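Local coordinates for protein scyllo-inosose 3-dehydrogenase (Thermotoga maritima, PDB 3IP1) that catalyses the NAD(+)-dependent oxidation of scyllo-inosose to 3-dehydro-scyllo-inosose, probably as one step of myo-inositol degradation, at residues D215-L220 / A231-A236; R251-E256 / T364-K369. All coordinates share one frame; numbering follows the deposited sequence.

Following the chain from the N terminus, strand 216-220 comes first and runs through a glycine-rich turn into helix 224-235. Interaction 1 closes this short loop by laying the end of the helix back on the strand, ten residues separating the two segments. Helix 248-257 begins only after strand 240-244, and its segment 251-256 opens interaction 2, a far longer closure that ends at 364-369, where the chain leaves the coenzyme-binding domain. The two loops therefore follow in series, neither nesting nor crossing, with centres about 16 Å apart. Interaction 1 packs the Rossmann domain's first helix on one side of its parallel sheet, while interaction 2 joins its second helix to the return segment leading into the catalytic domain.

Interaction 1 (D215-L220 / A231-A236); sequences DNVVIL and AILKHA
L233 reaches from helix 224-235 onto strand 216-220 and meets V217 and I219, two residues that share one side of the sheet. Its main partner is V217, whose CG2 rests 4.0 Å from L233 CB. The end of the leucine adds to this: CD1 lies over the root of the valine, 4.1 Å from V217 CB, and at a similar distance from both valine methyls. With CG anti to the carbonyl carbon (chi1 -72°), L233 projects its branch at the strand, and the same CD1 comes within 4.3 Å of I219 CD1. One leucine methyl thus serves both strand residues, and the contact is wholly apolar, with no hydrogen bond between the segments.

Neighbouring elements complete this layer. V217 and I219 also pack against V241 and L243 of the adjoining strand, and L233 touches V204 of helix 194-207. Near its last turn the helix gains a further internal bond: A231 O accepts both the backbone N of H235 and H235 ND1, the latter at 3.2 Å. The two donors approach from opposite faces of the carbonyl plane, while the oxygen lies nearly in the imidazole plane, which should restrict rotation of the ring. Farther out, K234 NZ forms a salt bridge to D260 and a hydrogen bond to A238 O. D215 OD1 forms a salt bridge with R352 of the second subunit, so this end of segment 215-220 lies at a subunit interface.

Strand 216-220, the glycine-rich turn, consistent with a GxGxxG motif that runs into the helix, helix 224-235 and strand 240-244 form the first beta-alpha-beta unit of a Rossmann fold, in keeping with the NAD(+)-binding roles assigned by similarity to I225 and E245.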
loop_
_atom_site.group_PDB
_atom_site.type_symbol
_atom_site.label_atom_id
_atom_site.label_comp_id
_atom_site.label_asym_id
_atom_site.label_seq_id
_atom_site.Cartn_x
_atom_site.Cartn_y
_atom_site.Cartn_z
ATOM N N ASP A 215 -13.431 -9.967 6.630
ATOM C CA ASP A 215 -13.407 -10.473 5.247
ATOM C C ASP A 215 -13.604 -11.970 5.190
ATOM O O ASP A 215 -13.323 -12.658 6.156
ATOM C CB ASP A 215 -12.074 -10.145 4.564
ATOM C CG ASP A 215 -11.973 -8.682 4.126
ATOM O OD1 ASP A 215 -13.002 -7.970 4.055
ATOM O OD2 ASP A 215 -10.847 -8.238 3.846
ATOM N N ASN A 216 -14.090 -12.462 4.053
ATOM C CA ASN A 216 -14.231 -13.898 3.803
ATOM C C ASN A 216 -13.056 -14.379 2.965
ATOM O O ASN A 216 -12.538 -13.627 2.112
ATOM C CB ASN A 216 -15.517 -14.209 3.037
ATOM C CG ASN A 216 -16.772 -13.845 3.808
ATOM O OD1 ASN A 216 -16.823 -13.971 5.029
ATOM N ND2 ASN A 216 -17.800 -13.403 3.086
ATOM N N VAL A 217 -12.644 -15.619 3.204
ATOM C CA VAL A 217 -11.576 -16.209 2.413
ATOM C C VAL A 217 -11.974 -17.608 1.944
ATOM O O VAL A 217 -12.708 -18.299 2.634
ATOM C CB VAL A 217 -10.208 -16.262 3.180
ATOM C CG1 VAL A 217 -9.777 -14.847 3.641
ATOM C CG2 VAL A 217 -10.279 -17.208 4.350
ATOM N N VAL A 218 -11.466 -18.003 0.774
ATOM C CA VAL A 218 -11.694 -19.327 0.201
ATOM C C VAL A 218 -10.349 -19.973 -0.125
ATOM O O VAL A 218 -9.538 -19.418 -0.869
ATOM C CB VAL A 218 -12.572 -19.250 -1.082
ATOM C CG1 VAL A 218 -12.634 -20.599 -1.795
ATOM C CG2 VAL A 218 -13.994 -18.738 -0.740
ATOM N N ILE A 219 -10.118 -21.154 0.427
ATOM C CA ILE A 219 -8.881 -21.905 0.164
ATOM C C ILE A 219 -9.192 -23.186 -0.618
ATOM O O ILE A 219 -9.988 -24.023 -0.182
ATOM C CB ILE A 219 -8.123 -22.247 1.479
ATOM C CG1 ILE A 219 -7.683 -20.957 2.183
ATOM C CG2 ILE A 219 -6.920 -23.117 1.197
ATOM C CD1 ILE A 219 -7.715 -21.036 3.642
ATOM N N LEU A 220 -8.546 -23.327 -1.764
ATOM C CA LEU A 220 -8.706 -24.502 -2.602
ATOM C C LEU A 220 -7.490 -25.398 -2.400
ATOM O O LEU A 220 -6.377 -25.041 -2.797
ATOM C CB LEU A 220 -8.865 -24.083 -4.073
ATOM C CG LEU A 220 -10.111 -23.232 -4.394
ATOM C CD1 LEU A 220 -9.858 -21.701 -4.290
ATOM C CD2 LEU A 220 -10.652 -23.580 -5.777
ATOM N N ALA A 231 -5.554 -21.743 9.161
ATOM C CA ALA A 231 -5.132 -21.285 10.477
ATOM C C ALA A 231 -4.750 -19.806 10.460
ATOM O O ALA A 231 -5.216 -19.033 11.303
ATOM C CB ALA A 231 -3.958 -22.142 10.981
ATOM N N ILE A 232 -3.903 -19.417 9.507
ATOM C CA ILE A 232 -3.394 -18.045 9.466
ATOM C C ILE A 232 -4.526 -17.039 9.267
ATOM O O ILE A 232 -4.592 -16.010 9.956
ATOM C CB ILE A 232 -2.341 -17.848 8.352
ATOM C CG1 ILE A 232 -1.021 -18.565 8.723
ATOM C CG2 ILE A 232 -2.090 -16.365 8.135
ATOM C CD1 ILE A 232 -0.162 -18.958 7.458
ATOM N N LEU A 233 -5.405 -17.349 8.321
ATOM C CA LEU A 233 -6.464 -16.442 7.923
ATOM C C LEU A 233 -7.594 -16.370 8.945
ATOM O O LEU A 233 -8.209 -15.320 9.091
ATOM C CB LEU A 233 -6.968 -16.805 6.529
ATOM C CG LEU A 233 -5.927 -16.438 5.457
ATOM C CD1 LEU A 233 -6.271 -17.041 4.064
ATOM C CD2 LEU A 233 -5.748 -14.899 5.390
ATOM N N LYS A 234 -7.849 -17.467 9.673
ATOM C CA LYS A 234 -8.732 -17.380 10.830
ATOM C C LYS A 234 -8.118 -16.485 11.911
ATOM O O LYS A 234 -8.771 -15.561 12.373
ATOM C CB LYS A 234 -9.113 -18.750 11.401
ATOM C CG LYS A 234 -10.390 -18.737 12.235
ATOM C CD LYS A 234 -11.586 -18.172 11.456
ATOM C CE LYS A 234 -12.838 -18.019 12.339
ATOM N NZ LYS A 234 -14.021 -17.538 11.550
ATOM N N HIS A 235 -6.859 -16.731 12.275
ATOM C CA HIS A 235 -6.149 -15.859 13.214
ATOM C C HIS A 235 -6.096 -14.403 12.742
ATOM O O HIS A 235 -6.041 -13.494 13.578
ATOM C CB HIS A 235 -4.749 -16.402 13.569
ATOM C CG HIS A 235 -4.777 -17.420 14.673
ATOM N ND1 HIS A 235 -5.129 -18.741 14.462
ATOM C CD2 HIS A 235 -4.551 -17.302 16.005
ATOM C CE1 HIS A 235 -5.095 -19.397 15.610
ATOM N NE2 HIS A 235 -4.759 -18.545 16.563
ATOM N N ALA A 236 -6.162 -14.194 11.424
ATOM C CA ALA A 236 -6.136 -12.855 10.830
ATOM C C ALA A 236 -7.489 -12.146 10.863
ATOM O O ALA A 236 -7.599 -10.992 10.423
ATOM C CB ALA A 236 -5.638 -12.921 9.397
#

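Interaction 2 (R251-E256 / T364-K369)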
loop_
_atom_site.group_PDB
_atom_site.type_symbol
_atom_site.label_atom_id
_atom_site.label_comp_id
_atom_site.label_asym_id
_atom_site.label_seq_id
_atom_site.Cartn_x
_atom_site.Cartn_y
_atom_site.Cartn_z
ATOM N N ARG A 251 -10.202 -32.269 5.226
ATOM C CA ARG A 251 -11.349 -31.439 5.602
ATOM C C ARG A 251 -11.592 -31.392 7.117
ATOM O O ARG A 251 -11.887 -30.325 7.675
ATOM C CB ARG A 251 -12.618 -31.886 4.881
ATOM C CG ARG A 251 -12.644 -31.550 3.404
ATOM C CD ARG A 251 -14.021 -31.765 2.818
ATOM N NE ARG A 251 -14.558 -33.079 3.157
ATOM C CZ ARG A 251 -14.409 -34.161 2.406
ATOM N NH1 ARG A 251 -14.930 -35.304 2.792
ATOM N NH2 ARG A 251 -13.746 -34.096 1.265
ATOM N N ASN A 252 -11.465 -32.538 7.783
ATOM C CA ASN A 252 -11.563 -32.580 9.246
ATOM C C ASN A 252 -10.431 -31.810 9.943
ATOM O O ASN A 252 -10.660 -31.119 10.925
ATOM C CB ASN A 252 -11.622 -34.027 9.737
ATOM C CG ASN A 252 -12.915 -34.721 9.335
ATOM O OD1 ASN A 252 -13.895 -34.067 8.949
ATOM N ND2 ASN A 252 -12.922 -36.047 9.410
ATOM N N LEU A 253 -9.215 -31.931 9.413
ATOM C CA LEU A 253 -8.102 -31.103 9.879
ATOM C C LEU A 253 -8.370 -29.610 9.713
ATOM O O LEU A 253 -8.075 -28.842 10.619
ATOM C CB LEU A 253 -6.786 -31.476 9.191
ATOM C CG LEU A 253 -6.117 -32.737 9.730
ATOM C CD1 LEU A 253 -4.780 -32.959 9.014
ATOM C CD2 LEU A 253 -5.922 -32.696 11.258
ATOM N N ALA A 254 -8.905 -29.207 8.559
ATOM C CA ALA A 254 -9.270 -27.812 8.323
ATOM C C ALA A 254 -10.285 -27.306 9.373
ATOM O O ALA A 254 -10.117 -26.215 9.921
ATOM C CB ALA A 254 -9.802 -27.621 6.903
ATOM N N LYS A 255 -11.317 -28.100 9.669
ATOM C CA LYS A 255 -12.258 -27.740 10.736
ATOM C C LYS A 255 -11.557 -27.562 12.081
ATOM O O LYS A 255 -11.895 -26.676 12.846
ATOM C CB LYS A 255 -13.374 -28.772 10.879
ATOM C CG LYS A 255 -14.436 -28.703 9.795
ATOM C CD LYS A 255 -15.743 -29.350 10.298
ATOM C CE LYS A 255 -15.767 -30.866 10.060
ATOM N NZ LYS A 255 -16.455 -31.588 11.175
ATOM N N GLU A 256 -10.558 -28.387 12.341
ATOM C CA GLU A 256 -9.832 -28.330 13.576
ATOM C C GLU A 256 -8.967 -27.085 13.653
ATOM O O GLU A 256 -8.650 -26.596 14.738
ATOM C CB GLU A 256 -8.934 -29.555 13.668
ATOM C CG GLU A 256 -8.982 -30.265 14.985
ATOM C CD GLU A 256 -7.954 -31.382 15.062
ATOM O OE1 GLU A 256 -7.716 -32.057 14.035
ATOM O OE2 GLU A 256 -7.378 -31.573 16.150
ATOM N N THR A 364 0.772 -28.380 14.873
ATOM C CA THR A 364 1.168 -29.783 15.107
ATOM C C THR A 364 -0.006 -30.743 14.921
ATOM O O THR A 364 0.202 -31.940 14.712
ATOM C CB THR A 364 1.842 -30.029 16.498
ATOM O OG1 THR A 364 0.889 -29.842 17.558
ATOM C CG2 THR A 364 3.035 -29.102 16.697
ATOM N N LYS A 365 -1.225 -30.201 14.926
ATOM C CA LYS A 365 -2.425 -30.989 14.672
ATOM C C LYS A 365 -2.378 -31.723 13.330
ATOM O O LYS A 365 -3.085 -32.706 13.140
ATOM C CB LYS A 365 -3.685 -30.112 14.722
ATOM C CG LYS A 365 -3.937 -29.408 16.060
ATOM C CD LYS A 365 -5.330 -28.799 16.064
ATOM C CE LYS A 365 -5.760 -28.380 17.459
ATOM N NZ LYS A 365 -5.362 -26.974 17.762
ATOM N N ILE A 366 -1.560 -31.243 12.398
ATOM C CA ILE A 366 -1.526 -31.836 11.067
ATOM C C ILE A 366 -0.540 -32.999 10.923
ATOM O O ILE A 366 -0.551 -33.699 9.902
ATOM C CB ILE A 366 -1.294 -30.781 9.946
ATOM C CG1 ILE A 366 0.187 -30.386 9.854
ATOM C CG2 ILE A 366 -2.266 -29.580 10.124
ATOM C CD1 ILE A 366 0.568 -29.733 8.527
ATOM N N ILE A 367 0.302 -33.208 11.928
ATOM C CA ILE A 367 1.256 -34.306 11.882
ATOM C C ILE A 367 0.501 -35.622 12.065
ATOM O O ILE A 367 -0.082 -35.864 13.112
ATOM C CB ILE A 367 2.407 -34.134 12.913
ATOM C CG1 ILE A 367 3.204 -32.852 12.606
ATOM C CG2 ILE A 367 3.339 -35.363 12.909
ATOM C CD1 ILE A 367 4.158 -32.413 13.711
ATOM N N SER A 368 0.499 -36.450 11.026
ATOM C CA SER A 368 -0.185 -37.739 11.071
ATOM C C SER A 368 0.631 -38.784 11.822
ATOM O O SER A 368 0.063 -39.628 12.509
ATOM C CB SER A 368 -0.511 -38.240 9.666
ATOM O OG SER A 368 -1.097 -37.190 8.911
ATOM N N LYS A 369 1.954 -38.700 11.716
ATOM C CA LYS A 369 2.832 -39.721 12.269
ATOM C C LYS A 369 4.271 -39.201 12.387
ATOM O O LYS A 369 4.745 -38.456 11.522
ATOM C CB LYS A 369 2.793 -40.940 11.342
ATOM C CG LYS A 369 3.596 -42.124 11.785
ATOM C CD LYS A 369 3.591 -43.159 10.680
ATOM C CE LYS A 369 2.829 -44.398 11.097
ATOM N NZ LYS A 369 3.816 -45.429 11.525
#
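L253, on helix 248-257, and I366, in the 3-10 turn after helix 349-358, are the residues whose CA atoms come nearest across the two segments, 6.7 Å apart. The turn is closed by a hydrogen bond from I367 N to T364 O (3.1 Å), and no hydrogen bond crosses between the segments.

The methyls of L253 divide the work. CD2 abuts the backbone carbonyl of K365, 3.4 Å from its oxygen, whereas CD1 lies beside I366, 4.0 Å from its CA and 4.2 Å from its CB. I366 offers mainly this root to the leucine, since the end of its side chain leads away from the helix; the side chain also touches P224 and L193. L227 of helix 224-235 touches both L253 and I366, extending the apolar layer.

One helical turn on from L253, at the exposed margin, E256 crosses K365 at a slant. The contact is made through the lysine's aliphatic chain: E256 OE2 sits 3.4 Å from K365 CD. A bend at the last torsion of the lysine (chi4 90°) leaves NZ 5.3 Å from that oxygen, so the opposite charges probably attract each other without forming a salt bridge.

Beyond the turn, S368 OG bonds V390 N and the chain passes into strand 369-371, which pairs in parallel with strand 392-395 of the catalytic domain's sheet. With R250 probably binding NAD(+) and the side chain of I366 about 8 Å from that of the metal ligand E98, this contact lies at the junction, as in other zinc-dependent alcohol dehydrogenases, where Rossmann and GroES-like domains meet.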